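Local atomic coordinates of uncharacterized conserved protein YndB, AHSA1/START domain (Micromonospora chersina, PDB entry 6V04), a protein that is of unknown exact function but has START/Bet v1-like domains and probably takes part in dynemicin biosynthesis, perhaps as a cyclase or aromatase. Residues Trp28-Asp33 / Ala134-Thr139; Thr103-Asp108 / Asp128-Leu133. One frame throughout, in Å; residues are numbered along the deposited sequence.

Contact 1 (Trp28-Asp33 / Ala134-Thr139); sequences WEAVTD and ARYLET
Apolar packing between 28-33 and 134-139 centres on one small side chain: the methyl of Ala30 fits between Tyr136 and Leu137. Ala30 CB lies 3.9 Å from Leu137 CD2, a methyl-to-methyl contact, and 4.1 Å from Tyr136 CE2, which it meets at the edge of the ring, close to the ring plane. The phenol is therefore approached along its rim and is not stacked upon. Its CG is trans to the backbone N (chi1 167°), a setting that extends the ring from helix 116-139 toward the neighbouring helix. Leu137 starts off alongside the interface, and its branched end brings CD2 back to the alanine. Alanine suits this place because one methyl lets the backbones come near, with Ala30 CA and Leu137 CA 7.8 Å apart. Leu137 also packs on Glu26 and Val27, about one turn before Ala30 in helix 24-32.

No hydrogen bond spans the two segments, yet polar groups around them are engaged. Tyr136 OH is hydrogen-bonded to Arg36, so tyrosine supplies an apolar rim for Ala30 and a polar end for helix 34-40. Within 28-33, Thr32 OG1 donates to Trp28 O over 2.7 Å, tilted 35° from the carbonyl plane, while Thr32 CG2 rests over one face of the indole, toward its rim. Asp33, at the N-cap position, accepts from the backbone N of Arg35.

Short paired helices meeting the end of the long C-terminal helix of their domain are a hallmark of the helix-grip fold of START/Bet v1-like proteins.

Contact 2 (Thr103-Asp108 / Asp128-Leu133); sequences TTLTVD and DFVGRL
Leu105 and Val107 meet Val130 and Leu133 through methyl groups alone, and the flat groups of helix 128-133 lie apart from this apolar seam. The Arg132 guanidinium takes Asp128 at its edge: NE reaches Asp128 OD1 at 2.8 Å, nearly in the guanidinium plane and almost straight at 168°, and NH2 reaches Asp128 OD2 at 2.9 Å. This side-on, two-pronged salt bridge joins residues one helical turn apart, a spacing that suits an acid followed four residues later by a base, and restrains the rotation of both groups. The Phe129 ring packs edge-to-face with Phe41.

Across the seam, Leu105 CD2 and Leu133 CD2 come to 3.6 Å, the closest approach between the two segments, with the side chains crossing at a slant. Both leucines hold CG trans to the backbone N, and each turns its CD2 methyl to the other.

Here the long helix 116-139 lies over the concave antiparallel sheet of a helix-grip domain, the arrangement shared by START and Bet v1-like proteins. Strand 103-108 and helix 128-133 run nearly antiparallel, at 157°, with axes 10.7 Å apart at closest approach, enough to hold one layer of aliphatic side chains from each.

Val130 CG1 serves two strand residues, at 4.2 Å from Leu105 CD2 and 4.1 Å from Val107 CG2, and the side chains of Val107 and Val130 pass alongside each other, pointing opposite ways. Beta-branched valine suits the strand at 107, where alternation turns Leu105 and Val107 toward the helix and Thr106 away from it, against Met17 on strand 14-20. On the helix, Val130 and Leu133, three residues apart, share one face; Val130 also touches Val16 and Val18.

How the contacts relate
The centres of the two contacts lie about 10 Å apart, on the same side of the chain's centre and within the first of two similar domains. Helix 116-139 is common to both: its 128-133 part packs on strand 103-110 of the sheet in contact 2, and its last turns meet helix 24-32 in contact 1. Along the chain the order is 28-33, 103-108, 128-133, 134-139, so contact 2 falls between the two halves of contact 1. They touch through Leu133, whose CD1 is 4.0 Å from Ala30 CB and whose CD2 is 4.0 Å from Val31 CG1. Sheet, short helix and long helix thus share one continuous apolar core.

Contact 1 (Trp28-Asp33 / Ala134-Thr139)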
loop_
_atom_site.group_PDB
_atom_site.type_symbol
_atom_site.label_atom_id
_atom_site.label_comp_id
_atom_site.label_asym_id
_atom_site.label_seq_id
_atom_site.Cartn_x
_atom_site.Cartn_y
_atom_site.Cartn_z
ATOM N N TRP A 28 -16.771 13.493 12.863
ATOM C CA TRP A 28 -15.514 13.590 13.599
ATOM C C TRP A 28 -15.257 12.335 14.429
ATOM O O TRP A 28 -14.133 11.819 14.455
ATOM C CB TRP A 28 -15.521 14.820 14.501
ATOM C CG TRP A 28 -14.251 14.942 15.265
ATOM C CD1 TRP A 28 -14.070 14.727 16.596
ATOM C CD2 TRP A 28 -12.968 15.290 14.734
ATOM N NE1 TRP A 28 -12.751 14.924 16.933
ATOM C CE2 TRP A 28 -12.054 15.270 15.808
ATOM C CE3 TRP A 28 -12.504 15.630 13.459
ATOM C CZ2 TRP A 28 -10.705 15.584 15.646
ATOM C CZ3 TRP A 28 -11.159 15.932 13.301
ATOM C CH2 TRP A 28 -10.280 15.908 14.390
ATOM N N GLU A 29 -16.273 11.859 15.155
ATOM C CA GLU A 29 -16.110 10.616 15.908
ATOM C C GLU A 29 -15.769 9.462 14.980
ATOM O O GLU A 29 -14.892 8.648 15.287
ATOM C CB GLU A 29 -17.375 10.306 16.707
ATOM C CG GLU A 29 -17.608 11.242 17.874
ATOM C CD GLU A 29 -16.429 11.291 18.829
ATOM O OE1 GLU A 29 -15.960 10.214 19.259
ATOM O OE2 GLU A 29 -15.963 12.411 19.135
ATOM N N ALA A 30 -16.428 9.396 13.820
ATOM C CA ALA A 30 -16.225 8.267 12.918
ATOM C C ALA A 30 -14.821 8.241 12.335
ATOM O O ALA A 30 -14.336 7.167 11.957
ATOM C CB ALA A 30 -17.265 8.296 11.797
ATOM N N VAL A 31 -14.151 9.394 12.227
ATOM C CA VAL A 31 -12.799 9.421 11.674
ATOM C C VAL A 31 -11.712 9.503 12.741
ATOM O O VAL A 31 -10.528 9.542 12.382
ATOM C CB VAL A 31 -12.621 10.567 10.653
ATOM C CG1 VAL A 31 -13.681 10.487 9.584
ATOM C CG2 VAL A 31 -12.627 11.938 11.333
ATOM N N THR A 32 -12.063 9.486 14.047
ATOM C CA THR A 32 -11.063 9.532 15.120
ATOM C C THR A 32 -11.163 8.398 16.134
ATOM O O THR A 32 -10.125 7.921 16.600
ATOM C CB THR A 32 -11.134 10.864 15.887
ATOM O OG1 THR A 32 -12.462 11.081 16.399
ATOM C CG2 THR A 32 -10.702 12.017 14.989
ATOM N N ASP A 33 -12.366 7.996 16.532
ATOM C CA ASP A 33 -12.512 6.917 17.511
ATOM C C ASP A 33 -11.998 5.625 16.886
ATOM O O ASP A 33 -12.544 5.192 15.869
ATOM C CB ASP A 33 -13.975 6.777 17.920
ATOM C CG ASP A 33 -14.198 5.720 19.001
ATOM O OD1 ASP A 33 -13.350 4.825 19.153
ATOM O OD2 ASP A 33 -15.238 5.793 19.697
ATOM N N ALA A 134 -18.800 6.839 3.980
ATOM C CA ALA A 134 -20.195 7.208 3.752
ATOM C C ALA A 134 -21.127 6.028 3.993
ATOM O O ALA A 134 -22.210 6.195 4.559
ATOM C CB ALA A 134 -20.366 7.750 2.332
ATOM N N ARG A 135 -20.720 4.832 3.565
ATOM C CA ARG A 135 -21.531 3.634 3.788
ATOM C C ARG A 135 -21.716 3.366 5.278
ATOM O O ARG A 135 -22.822 3.056 5.736
ATOM C CB ARG A 135 -20.868 2.436 3.118
ATOM C CG ARG A 135 -21.059 2.342 1.620
ATOM C CD ARG A 135 -20.358 1.098 1.085
ATOM N NE ARG A 135 -20.859 -0.134 1.702
ATOM C CZ ARG A 135 -21.618 -1.045 1.092
ATOM N NH1 ARG A 135 -21.981 -0.899 -0.176
ATOM N NH2 ARG A 135 -22.011 -2.121 1.760
ATOM N N TYR A 136 -20.627 3.456 6.041
ATOM C CA TYR A 136 -20.679 3.209 7.477
ATOM C C TYR A 136 -21.563 4.224 8.192
ATOM O O TYR A 136 -22.341 3.858 9.084
ATOM C CB TYR A 136 -19.256 3.217 8.042
ATOM C CG TYR A 136 -19.211 3.291 9.547
ATOM C CD1 TYR A 136 -19.660 2.240 10.327
ATOM C CD2 TYR A 136 -18.704 4.415 10.186
ATOM C CE1 TYR A 136 -19.634 2.315 11.715
ATOM C CE2 TYR A 136 -18.670 4.504 11.563
ATOM C CZ TYR A 136 -19.122 3.452 12.323
ATOM O OH TYR A 136 -19.085 3.554 13.700
ATOM N N LEU A 137 -21.466 5.506 7.816
ATOM C CA LEU A 137 -22.333 6.517 8.416
ATOM C C LEU A 137 -23.796 6.282 8.069
ATOM O O LEU A 137 -24.681 6.547 8.891
ATOM C CB LEU A 137 -21.897 7.912 7.961
ATOM C CG LEU A 137 -20.559 8.386 8.526
ATOM C CD1 LEU A 137 -20.096 9.635 7.814
ATOM C CD2 LEU A 137 -20.700 8.645 10.021
ATOM N N GLU A 138 -24.069 5.776 6.865
ATOM C CA GLU A 138 -25.447 5.563 6.436
ATOM C C GLU A 138 -26.093 4.396 7.174
ATOM O O GLU A 138 -27.225 4.510 7.662
ATOM C CB GLU A 138 -25.478 5.323 4.927
ATOM C CG GLU A 138 -26.863 5.119 4.342
ATOM C CD GLU A 138 -26.819 4.722 2.879
ATOM O OE1 GLU A 138 -25.707 4.639 2.317
ATOM O OE2 GLU A 138 -27.898 4.486 2.293
ATOM N N THR A 139 -25.396 3.262 7.258
ATOM C CA THR A 139 -26.007 2.022 7.719
ATOM C C THR A 139 -25.593 1.602 9.120
ATOM O O THR A 139 -26.309 0.807 9.740
ATOM C CB THR A 139 -25.659 0.871 6.765
ATOM O OG1 THR A 139 -24.284 0.512 6.930
ATOM C CG2 THR A 139 -25.903 1.282 5.319
#

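Contact 2 (Thr103-Asp108 / Asp128-Leu133)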
loop_
_atom_site.group_PDB
_atom_site.type_symbol
_atom_site.label_atom_id
_atom_site.label_comp_id
_atom_site.label_asym_id
_atom_site.label_seq_id
_atom_site.Cartn_x
_atom_site.Cartn_y
_atom_site.Cartn_z
ATOM N N THR A 103 -22.206 17.366 5.860
ATOM C CA THR A 103 -20.816 17.566 6.233
ATOM C C THR A 103 -19.935 17.148 5.068
ATOM O O THR A 103 -20.180 16.119 4.436
ATOM C CB THR A 103 -20.448 16.742 7.473
ATOM O OG1 THR A 103 -21.166 17.239 8.609
ATOM C CG2 THR A 103 -18.942 16.826 7.746
ATOM N N THR A 104 -18.913 17.948 4.772
ATOM C CA THR A 104 -17.951 17.588 3.743
ATOM C C THR A 104 -16.630 17.218 4.395
ATOM O O THR A 104 -16.119 17.964 5.237
ATOM C CB THR A 104 -17.743 18.729 2.750
ATOM O OG1 THR A 104 -18.984 19.038 2.103
ATOM C CG2 THR A 104 -16.710 18.336 1.706
ATOM N N LEU A 105 -16.080 16.077 3.994
ATOM C CA LEU A 105 -14.719 15.696 4.340
ATOM C C LEU A 105 -13.851 15.900 3.106
ATOM O O LEU A 105 -14.148 15.355 2.039
ATOM C CB LEU A 105 -14.649 14.243 4.810
ATOM C CG LEU A 105 -13.257 13.607 4.863
ATOM C CD1 LEU A 105 -12.449 14.215 5.968
ATOM C CD2 LEU A 105 -13.366 12.095 5.054
ATOM N N THR A 106 -12.785 16.678 3.255
ATOM C CA THR A 106 -11.818 16.908 2.194
ATOM C C THR A 106 -10.510 16.229 2.570
ATOM O O THR A 106 -9.963 16.489 3.647
ATOM C CB THR A 106 -11.590 18.409 1.979
ATOM O OG1 THR A 106 -12.833 19.046 1.675
ATOM C CG2 THR A 106 -10.604 18.664 0.842
ATOM N N VAL A 107 -10.010 15.370 1.683
ATOM C CA VAL A 107 -8.745 14.674 1.877
ATOM C C VAL A 107 -7.713 15.274 0.942
ATOM O O VAL A 107 -7.934 15.342 -0.273
ATOM C CB VAL A 107 -8.868 13.167 1.610
ATOM C CG1 VAL A 107 -7.494 12.508 1.757
ATOM C CG2 VAL A 107 -9.888 12.535 2.549
ATOM N N ASP A 108 -6.590 15.704 1.513
ATOM C CA ASP A 108 -5.407 16.126 0.780
ATOM C C ASP A 108 -4.306 15.094 0.972
ATOM O O ASP A 108 -4.062 14.654 2.096
ATOM C CB ASP A 108 -4.891 17.469 1.293
ATOM C CG ASP A 108 -5.838 18.610 1.029
ATOM O OD1 ASP A 108 -6.162 18.851 -0.149
ATOM O OD2 ASP A 108 -6.237 19.276 2.009
ATOM N N ASP A 128 -12.276 5.243 -2.744
ATOM C CA ASP A 128 -12.748 4.024 -2.097
ATOM C C ASP A 128 -12.904 4.236 -0.595
ATOM O O ASP A 128 -13.937 3.895 -0.008
ATOM C CB ASP A 128 -11.764 2.897 -2.432
ATOM C CG ASP A 128 -12.021 1.626 -1.660
ATOM O OD1 ASP A 128 -11.657 1.573 -0.473
ATOM O OD2 ASP A 128 -12.561 0.676 -2.261
ATOM N N PHE A 129 -11.905 4.845 0.039
ATOM C CA PHE A 129 -11.976 5.030 1.483
ATOM C C PHE A 129 -13.113 5.971 1.874
ATOM O O PHE A 129 -13.849 5.689 2.823
ATOM C CB PHE A 129 -10.636 5.546 2.009
ATOM C CG PHE A 129 -9.601 4.466 2.227
ATOM C CD1 PHE A 129 -9.932 3.259 2.847
ATOM C CD2 PHE A 129 -8.298 4.663 1.819
ATOM C CE1 PHE A 129 -8.978 2.290 3.057
ATOM C CE2 PHE A 129 -7.337 3.689 2.028
ATOM C CZ PHE A 129 -7.683 2.501 2.648
ATOM N N VAL A 130 -13.286 7.096 1.167
ATOM C CA VAL A 130 -14.376 7.983 1.569
ATOM C C VAL A 130 -15.724 7.363 1.216
ATOM O O VAL A 130 -16.726 7.612 1.895
ATOM C CB VAL A 130 -14.219 9.405 0.984
ATOM C CG1 VAL A 130 -12.894 9.998 1.437
ATOM C CG2 VAL A 130 -14.340 9.444 -0.540
ATOM N N GLY A 131 -15.772 6.484 0.209
ATOM C CA GLY A 131 -17.001 5.764 -0.059
ATOM C C GLY A 131 -17.358 4.801 1.056
ATOM O O GLY A 131 -18.540 4.596 1.349
ATOM N N ARG A 132 -16.346 4.216 1.704
ATOM C CA ARG A 132 -16.607 3.326 2.831
ATOM C C ARG A 132 -17.034 4.119 4.059
ATOM O O ARG A 132 -17.929 3.694 4.797
ATOM C CB ARG A 132 -15.366 2.468 3.124
ATOM C CG ARG A 132 -15.050 1.489 1.999
ATOM C CD ARG A 132 -13.804 0.641 2.208
ATOM N NE ARG A 132 -13.457 0.020 0.936
ATOM C CZ ARG A 132 -14.009 -1.093 0.460
ATOM N NH1 ARG A 132 -14.912 -1.765 1.169
ATOM N NH2 ARG A 132 -13.641 -1.531 -0.730
ATOM N N LEU A 133 -16.440 5.298 4.279
ATOM C CA LEU A 133 -16.909 6.156 5.359
ATOM C C LEU A 133 -18.390 6.461 5.194
ATOM O O LEU A 133 -19.166 6.367 6.150
ATOM C CB LEU A 133 -16.099 7.458 5.404
ATOM C CG LEU A 133 -16.598 8.479 6.428
ATOM C CD1 LEU A 133 -16.517 7.938 7.848
ATOM C CD2 LEU A 133 -15.766 9.747 6.299
#